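Local coordinates for protein cycloalternan-forming enzyme (Listeria monocytogenes serovar 1/2a, PDB 5F7U) that belongs to glycoside hydrolase family 31, with a TIM-barrel domain and a carbohydrate-binding module of family 6 near its C-terminus, at residues 1005-1017 / 1029-1042. The protein carries 1 engineered substitution. Sequence-based numbering, arbitrary orientation.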
ATOM      1  N   THR A1005      38.355  32.498   1.626  1.00 24.74           N
ATOM      2  CA  THR A1005      38.890  31.467   2.493  1.00 24.32           C
ATOM      3  C   THR A1005      37.949  30.280   2.379  1.00 23.03           C
ATOM      4  O   THR A1005      36.721  30.452   2.352  1.00 22.97           O
ATOM      5  CB  THR A1005      39.001  31.991   3.939  1.00 25.76           C
ATOM      6  OG1 THR A1005      39.925  33.084   3.967  1.00 27.74           O
ATOM      7  CG2 THR A1005      39.502  30.923   4.880  1.00 25.63           C
ATOM      8  N   VAL A1006      38.529  29.082   2.261  1.00 22.03           N
ATOM      9  CA  VAL A1006      37.757  27.852   2.126  1.00 20.92           C
ATOM     10  C   VAL A1006      38.121  26.910   3.275  1.00 20.21           C
ATOM     11  O   VAL A1006      39.292  26.806   3.640  1.00 20.39           O
ATOM     12  CB  VAL A1006      38.022  27.146   0.767  1.00 20.86           C
ATOM     13  CG1 VAL A1006      36.950  26.081   0.507  1.00 20.88           C
ATOM     14  CG2 VAL A1006      38.008  28.162  -0.368  1.00 21.74           C
ATOM     15  N   TYR A1007      37.110  26.239   3.828  1.00 18.89           N
ATOM     16  CA  TYR A1007      37.307  25.194   4.829  1.00 18.65           C
ATOM     17  C   TYR A1007      36.750  23.910   4.247  1.00 17.38           C
ATOM     18  O   TYR A1007      35.580  23.867   3.831  1.00 16.80           O
ATOM     19  CB  TYR A1007      36.562  25.532   6.119  1.00 19.50           C
ATOM     20  CG  TYR A1007      37.095  26.752   6.828  1.00 20.94           C
ATOM     21  CD1 TYR A1007      36.699  28.039   6.451  1.00 21.60           C
ATOM     22  CD2 TYR A1007      37.997  26.616   7.888  1.00 21.94           C
ATOM     23  CE1 TYR A1007      37.186  29.160   7.117  1.00 23.11           C
ATOM     24  CE2 TYR A1007      38.478  27.726   8.568  1.00 23.50           C
ATOM     25  CZ  TYR A1007      38.076  28.993   8.175  1.00 24.06           C
ATOM     26  OH  TYR A1007      38.575  30.084   8.851  1.00 25.93           O
ATOM     27  N   ILE A1008      37.578  22.870   4.236  1.00 16.84           N
ATOM     28  CA  ILE A1008      37.163  21.556   3.758  1.00 16.03           C
ATOM     29  C   ILE A1008      37.170  20.650   4.971  1.00 16.02           C
ATOM     30  O   ILE A1008      38.244  20.322   5.495  1.00 15.92           O
ATOM     31  CB  ILE A1008      38.128  20.986   2.674  1.00 16.33           C
ATOM     32  CG1 ILE A1008      38.374  21.987   1.521  1.00 16.68           C
ATOM     33  CG2 ILE A1008      37.618  19.615   2.187  1.00 15.96           C
ATOM     34  CD1 ILE A1008      37.143  22.326   0.701  1.00 16.49           C
ATOM     35  N   ASN A1009      35.976  20.281   5.442  1.00 15.38           N
ATOM     36  CA  ASN A1009      35.854  19.533   6.695  1.00 16.00           C
ATOM     37  C   ASN A1009      36.742  20.127   7.792  1.00 16.65           C
ATOM     38  O   ASN A1009      37.441  19.393   8.491  1.00 16.94           O
ATOM     39  CB  ASN A1009      36.207  18.056   6.462  1.00 15.76           C
ATOM     40  CG  ASN A1009      35.292  17.396   5.472  1.00 15.53           C
ATOM     41  OD1 ASN A1009      34.060  17.534   5.547  1.00 15.81           O
ATOM     42  ND2 ASN A1009      35.883  16.662   4.527  1.00 15.29           N
ATOM     43  N   GLY A1010      36.707  21.457   7.916  1.00 16.88           N
ATOM     44  CA  GLY A1010      37.447  22.194   8.955  1.00 17.97           C
ATOM     45  C   GLY A1010      38.868  22.641   8.621  1.00 18.47           C
ATOM     46  O   GLY A1010      39.477  23.387   9.401  1.00 19.47           O
ATOM     47  N   LYS A1011      39.403  22.178   7.486  1.00 18.02           N
ATOM     48  CA  LYS A1011      40.796  22.476   7.090  1.00 18.84           C
ATOM     49  C   LYS A1011      40.800  23.691   6.168  1.00 19.11           C
ATOM     50  O   LYS A1011      40.197  23.658   5.094  1.00 18.28           O
ATOM     51  CB  LYS A1011      41.442  21.257   6.403  1.00 18.55           C
ATOM     52  CG  LYS A1011      42.942  21.414   6.130  1.00 19.70           C
ATOM     53  CD  LYS A1011      43.491  20.215   5.375  1.00 19.77           C
ATOM     54  CE  LYS A1011      45.015  20.222   5.380  1.00 21.27           C
ATOM     55  NZ  LYS A1011      45.523  18.983   4.714  1.00 21.99           N
ATOM     56  N   LYS A1012      41.487  24.746   6.605  1.00 20.67           N
ATOM     57  CA  LYS A1012      41.446  26.063   5.957  1.00 22.03           C
ATOM     58  C   LYS A1012      42.478  26.211   4.837  1.00 22.23           C
ATOM     59  O   LYS A1012      43.613  25.766   4.959  1.00 22.53           O
ATOM     60  CB  LYS A1012      41.696  27.131   7.029  1.00 23.99           C
ATOM     61  CG  LYS A1012      41.619  28.593   6.600  1.00 25.77           C
ATOM     62  CD  LYS A1012      41.830  29.549   7.772  1.00 28.00           C
ATOM     63  CE  LYS A1012      43.245  29.514   8.334  1.00 29.84           C
ATOM     64  NZ  LYS A1012      43.509  30.668   9.246  1.00 32.65           N
ATOM     65  N   GLN A1013      42.085  26.874   3.758  1.00 22.38           N
ATOM     66  CA  GLN A1013      43.067  27.415   2.801  1.00 23.49           C
ATOM     67  C   GLN A1013      42.512  28.688   2.207  1.00 24.35           C
ATOM     68  O   GLN A1013      41.294  28.890   2.196  1.00 23.46           O
ATOM     69  CB  GLN A1013      43.385  26.408   1.696  1.00 23.36           C
ATOM     70  CG  GLN A1013      42.178  25.964   0.892  1.00 22.77           C
ATOM     71  CD  GLN A1013      42.554  25.004  -0.204  1.00 23.17           C
ATOM     72  OE1 GLN A1013      43.334  25.340  -1.102  1.00 23.99           O
ATOM     73  NE2 GLN A1013      42.025  23.791  -0.127  1.00 22.82           N
ATOM     74  N   GLN A1014      43.401  29.532   1.686  1.00 25.83           N
ATOM     75  CA  GLN A1014      42.967  30.739   1.004  1.00 27.33           C
ATOM     76  C   GLN A1014      43.144  30.575  -0.504  1.00 26.95           C
ATOM     77  O   GLN A1014      44.151  30.031  -0.958  1.00 27.33           O
ATOM     78  CB  GLN A1014      43.725  31.966   1.517  1.00 29.51           C
ATOM     79  CG  GLN A1014      43.053  33.287   1.138  1.00 31.50           C
ATOM     80  CD  GLN A1014      43.770  34.526   1.652  1.00 34.29           C
ATOM     81  OE1 GLN A1014      44.978  34.699   1.456  1.00 36.27           O
ATOM     82  NE2 GLN A1014      43.016  35.416   2.291  1.00 35.14           N
ATOM     83  N   ILE A1015      42.162  31.049  -1.265  1.00 26.02           N
ATOM     84  CA  ILE A1015      42.183  30.907  -2.719  1.00 26.05           C
ATOM     85  C   ILE A1015      42.213  32.281  -3.376  1.00 26.96           C
ATOM     86  O   ILE A1015      41.635  33.237  -2.858  1.00 27.24           O
ATOM     87  CB  ILE A1015      41.009  30.065  -3.268  1.00 25.09           C
ATOM     88  CG1 ILE A1015      39.659  30.774  -3.071  1.00 25.26           C
ATOM     89  CG2 ILE A1015      41.018  28.682  -2.614  1.00 24.41           C
ATOM     90  CD1 ILE A1015      38.463  30.071  -3.713  1.00 24.72           C
ATOM     91  N   THR A1016      42.896  32.345  -4.510  1.00 27.59           N
ATOM     92  CA  THR A1016      43.055  33.577  -5.283  1.00 28.83           C
ATOM     93  C   THR A1016      42.169  33.500  -6.501  1.00 28.01           C
ATOM     94  O   THR A1016      42.193  32.512  -7.251  1.00 27.69           O
ATOM     95  CB  THR A1016      44.517  33.776  -5.709  1.00 30.75           C
ATOM     96  OG1 THR A1016      45.301  33.998  -4.538  1.00 32.39           O
ATOM     97  CG2 THR A1016      44.666  34.989  -6.629  1.00 32.23           C
ATOM     98  N   LEU A1017      41.375  34.546  -6.683  1.00 28.01           N
ATOM     99  CA  LEU A1017      40.429  34.616  -7.765  1.00 27.42           C
ATOM    100  C   LEU A1017      40.765  35.855  -8.589  1.00 28.82           C
ATOM    101  O   LEU A1017      40.316  36.951  -8.249  1.00 29.68           O
ATOM    102  CB  LEU A1017      39.017  34.687  -7.198  1.00 26.62           C
ATOM    103  CG  LEU A1017      38.625  33.526  -6.279  1.00 25.49           C
ATOM    104  CD1 LEU A1017      37.393  33.870  -5.454  1.00 25.55           C
ATOM    105  CD2 LEU A1017      38.415  32.265  -7.112  1.00 24.33           C
ATOM    106  N   VAL A1029      38.796  28.843 -11.446  1.00 26.35           N
ATOM    107  CA  VAL A1029      40.065  28.617 -10.748  1.00 27.03           C
ATOM    108  C   VAL A1029      40.006  27.202 -10.183  1.00 26.25           C
ATOM    109  O   VAL A1029      38.957  26.777  -9.700  1.00 25.57           O
ATOM    110  CB  VAL A1029      40.284  29.676  -9.635  1.00 27.68           C
ATOM    111  CG1 VAL A1029      41.297  29.232  -8.587  1.00 28.59           C
ATOM    112  CG2 VAL A1029      40.715  31.006 -10.241  1.00 29.12           C
ATOM    113  N   GLU A1030      41.129  26.486 -10.266  1.00 26.58           N
ATOM    114  CA  GLU A1030      41.217  25.104  -9.807  1.00 26.25           C
ATOM    115  C   GLU A1030      41.891  25.054  -8.445  1.00 25.94           C
ATOM    116  O   GLU A1030      43.019  25.529  -8.281  1.00 26.82           O
ATOM    117  CB  GLU A1030      41.953  24.251 -10.853  1.00 27.93           C
ATOM    118  CG  GLU A1030      41.107  23.998 -12.113  1.00 29.85           C
ATOM    119  CD  GLU A1030      41.758  23.076 -13.146  1.00 32.07           C
ATOM    120  OE1 GLU A1030      42.782  22.442 -12.840  1.00 33.44           O
ATOM    121  OE2 GLU A1030      41.240  22.990 -14.286  1.00 33.59           O
ATOM    122  N   VAL A1031      41.191  24.489  -7.466  1.00 24.62           N
ATOM    123  CA  VAL A1031      41.633  24.461  -6.063  1.00 24.11           C
ATOM    124  C   VAL A1031      41.840  22.994  -5.641  1.00 23.67           C
ATOM    125  O   VAL A1031      40.892  22.196  -5.760  1.00 22.69           O
ATOM    126  CB  VAL A1031      40.573  25.130  -5.137  1.00 23.86           C
ATOM    127  CG1 VAL A1031      41.013  25.106  -3.674  1.00 23.91           C
ATOM    128  CG2 VAL A1031      40.260  26.556  -5.597  1.00 24.57           C
ATOM    129  N   PRO A1032      43.050  22.638  -5.132  1.00 23.86           N
ATOM    130  CA  PRO A1032      43.263  21.273  -4.627  1.00 23.49           C
ATOM    131  C   PRO A1032      42.551  21.059  -3.294  1.00 22.56           C
ATOM    132  O   PRO A1032      42.695  21.881  -2.363  1.00 22.10           O
ATOM    133  CB  PRO A1032      44.795  21.171  -4.461  1.00 24.90           C
ATOM    134  CG  PRO A1032      45.268  22.575  -4.321  1.00 25.73           C
ATOM    135  CD  PRO A1032      44.251  23.492  -4.959  1.00 25.19           C
ATOM    136  N   VAL A1033      41.749  19.984  -3.220  1.00 21.29           N
ATOM    137  CA  VAL A1033      41.006  19.636  -2.009  1.00 20.46           C
ATOM    138  C   VAL A1033      41.182  18.151  -1.721  1.00 20.45           C
ATOM    139  O   VAL A1033      41.514  17.369  -2.624  1.00 20.69           O
ATOM    140  CB  VAL A1033      39.485  19.996  -2.093  1.00 19.94           C
ATOM    141  CG1 VAL A1033      39.268  21.494  -2.327  1.00 19.97           C
ATOM    142  CG2 VAL A1033      38.759  19.171  -3.151  1.00 19.51           C
ATOM    143  N   THR A1034      40.963  17.771  -0.464  1.00 19.99           N
ATOM    144  CA  THR A1034      40.996  16.369  -0.070  1.00 19.87           C
ATOM    145  C   THR A1034      39.607  16.062   0.459  1.00 19.07           C
ATOM    146  O   THR A1034      39.138  16.722   1.408  1.00 18.71           O
ATOM    147  CB  THR A1034      42.069  16.120   1.006  1.00 20.89           C
ATOM    148  OG1 THR A1034      43.353  16.441   0.467  1.00 21.57           O
ATOM    149  CG2 THR A1034      42.072  14.663   1.444  1.00 21.08           C
ATOM    150  N   LEU A1035      38.936  15.104  -0.184  1.00 18.48           N
ATOM    151  CA  LEU A1035      37.566  14.748   0.193  1.00 18.22           C
ATOM    152  C   LEU A1035      37.492  13.354   0.769  1.00 19.02           C
ATOM    153  O   LEU A1035      38.206  12.443   0.329  1.00 19.01           O
ATOM    154  CB  LEU A1035      36.622  14.862  -1.003  1.00 17.44           C
ATOM    155  CG  LEU A1035      36.528  16.258  -1.619  1.00 17.25           C
ATOM    156  CD1 LEU A1035      35.511  16.179  -2.758  1.00 17.33           C
ATOM    157  CD2 LEU A1035      36.107  17.328  -0.605  1.00 16.84           C
ATOM    158  N   GLN A1036      36.629  13.196   1.760  1.00 19.86           N
ATOM    159  CA  GLN A1036      36.420  11.880   2.344  1.00 21.60           C
ATOM    160  C   GLN A1036      35.103  11.273   1.884  1.00 22.75           C
ATOM    161  O   GLN A1036      34.362  11.890   1.114  1.00 21.38           O
ATOM    162  CB  GLN A1036      36.519  11.943   3.873  1.00 23.10           C
ATOM    163  CG  GLN A1036      35.785  13.096   4.500  1.00 24.18           C
ATOM    164  CD  GLN A1036      36.150  13.324   5.941  1.00 25.22           C
ATOM    165  OE1 GLN A1036      37.328  13.295   6.326  1.00 25.85           O
ATOM    166  NE2 GLN A1036      35.142  13.559   6.758  1.00 26.11           N
ATOM    167  N   ALA A1037      34.829  10.047   2.340  1.00 24.67           N
ATOM    168  CA  ALA A1037      33.492   9.435   2.175  1.00 27.31           C
ATOM    169  C   ALA A1037      32.385  10.225   2.882  1.00 27.83           C
ATOM    170  O   ALA A1037      32.603  10.859   3.934  1.00 29.11           O
ATOM    171  CB  ALA A1037      33.513   8.003   2.682  1.00 28.23           C
ATOM    172  N   GLY A1038      31.198  10.185   2.293  1.00 28.96           N
ATOM    173  CA  GLY A1038      30.021  10.828   2.856  1.00 29.70           C
ATOM    174  C   GLY A1038      29.950  12.285   2.449  1.00 28.53           C
ATOM    175  O   GLY A1038      30.521  12.707   1.435  1.00 28.80           O
ATOM    176  N   ASN A1039      29.256  13.046   3.278  1.00 28.84           N
ATOM    177  CA  ASN A1039      29.038  14.447   3.049  1.00 28.00           C
ATOM    178  C   ASN A1039      30.285  15.238   3.497  1.00 25.88           C
ATOM    179  O   ASN A1039      30.702  15.161   4.666  1.00 27.53           O
ATOM    180  CB  ASN A1039      27.786  14.860   3.823  1.00 30.02           C
ATOM    181  CG  ASN A1039      27.351  16.268   3.536  1.00 30.99           C
ATOM    182  OD1 ASN A1039      28.019  17.007   2.822  1.00 30.88           O
ATOM    183  ND2 ASN A1039      26.203  16.650   4.087  1.00 32.48           N
ATOM    184  N   ASN A1040      30.882  15.984   2.571  1.00 22.18           N
ATOM    185  CA  ASN A1040      32.016  16.841   2.910  1.00 19.98           C
ATOM    186  C   ASN A1040      31.513  18.251   3.103  1.00 19.99           C
ATOM    187  O   ASN A1040      30.792  18.779   2.247  1.00 19.35           O
ATOM    188  CB  ASN A1040      33.071  16.820   1.799  1.00 18.81           C
ATOM    189  CG  ASN A1040      33.777  15.478   1.689  1.00 18.29           C
ATOM    190  OD1 ASN A1040      34.822  15.291   2.287  1.00 18.03           O
ATOM    191  ND2 ASN A1040      33.196  14.534   0.939  1.00 18.15           N
ATOM    192  N   GLN A1041      31.876  18.855   4.227  1.00 19.81           N
ATOM    193  CA  GLN A1041      31.461  20.225   4.521  1.00 20.69           C
ATOM    194  C   GLN A1041      32.448  21.157   3.848  1.00 19.66           C
ATOM    195  O   GLN A1041      33.617  21.173   4.225  1.00 19.23           O
ATOM    196  CB  GLN A1041      31.429  20.476   6.037  1.00 22.62           C
ATOM    197  CG  GLN A1041      31.067  21.916   6.405  1.00 25.83           C
ATOM    198  CD  GLN A1041      31.138  22.222   7.894  1.00 28.78           C
ATOM    199  OE1 GLN A1041      32.149  21.962   8.564  1.00 30.52           O
ATOM    200  NE2 GLN A1041      30.065  22.819   8.417  1.00 30.46           N
ATOM    201  N   VAL A1042      31.975  21.926   2.866  1.00 18.80           N
ATOM    202  CA  VAL A1042      32.841  22.864   2.135  1.00 19.00           C
ATOM    203  C   VAL A1042      32.310  24.277   2.332  1.00 19.63           C
ATOM    204  O   VAL A1042      31.238  24.614   1.825  1.00 20.20           O
ATOM    205  CB  VAL A1042      32.961  22.488   0.637  1.00 18.36           C
ATOM    206  CG1 VAL A1042      33.833  23.484  -0.131  1.00 18.47           C
ATOM    207  CG2 VAL A1042      33.509  21.071   0.483  1.00 17.90           C
TER
HETATM  208  O   HOH W   1      38.556  16.171   4.009  1.00 19.61           O
HETATM  209  O   HOH W   2      34.529  22.967   6.675  1.00 17.10           O
HETATM  210  O   HOH W   3      44.273  18.423   2.228  1.00 41.21           O
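Val-1006 lies alongside Val-1042 on the neighbouring antiparallel strand, the two side chains pointing the same way with their CG1 methyls in loose contact. Ile-1008, the non-hydrogen-bonded partner of Val-1042, reaches further across. With CG1 of Ile-1008 anti to its carbonyl carbon (chi1 -52°), its CD1 settles 3.6 Å from CG1 of Val-1042 and also meets CG1 of Val-1033, whose side chain it crosses at about a right angle. The other branch of Ile-1008, CG2, touches CD2 of Leu-1035 and lies 3.4 Å from the carbonyl O of Thr-1034.

Asn-1009 takes the second position of the type I' turn from Ile-1008 to Lys-1011, which joins strands 1005-1008 and 1011-1017, and it holds strand 1039-1042 with both backbone and side chain. The N of Asn-1009 donates to Gln-1041 O (2.8 Å), while Gln-1041 N returns a bond to OD1 from above the amide plane. Asn-1009 ND2 donates to Asn-1040 OD1 (2.8 Å), which lies in the Asn-1009 amide plane, and to a water that passes the link on to Thr-1034 O. Because Asn-1040 OD1 also accepts from Gln-1036 N, this oxygen of a buried residue is held by two donors; the amide of Gln-1036 stacks on that of Asn-1009, their planes 26° apart.

The arrangement is that of a beta-sandwich, the fold of family 6 carbohydrate-binding modules: strands 1005-1008, 1011-1017 and 1039-1042 belong to one sheet, and strand 1029-1035, in the facing sheet, runs nearly antiparallel to strand 1011-1017, their axes 8.2 Å apart. Gln-1013 bridges the two layers. The chain of Gln-1013, extended beyond CG, carries its NE2 to Pro-1032 O (3.0 Å, nearly straight), and OE1 rests against CG1 of Val-1031. Further along the strand, CG2 of Ile-1015 sits 3.7 Å from both methyls of Val-1031, and CD2 of Leu-1017 abuts Val-1029, Leu-1017 and Val-1029 also touching Tyr-995.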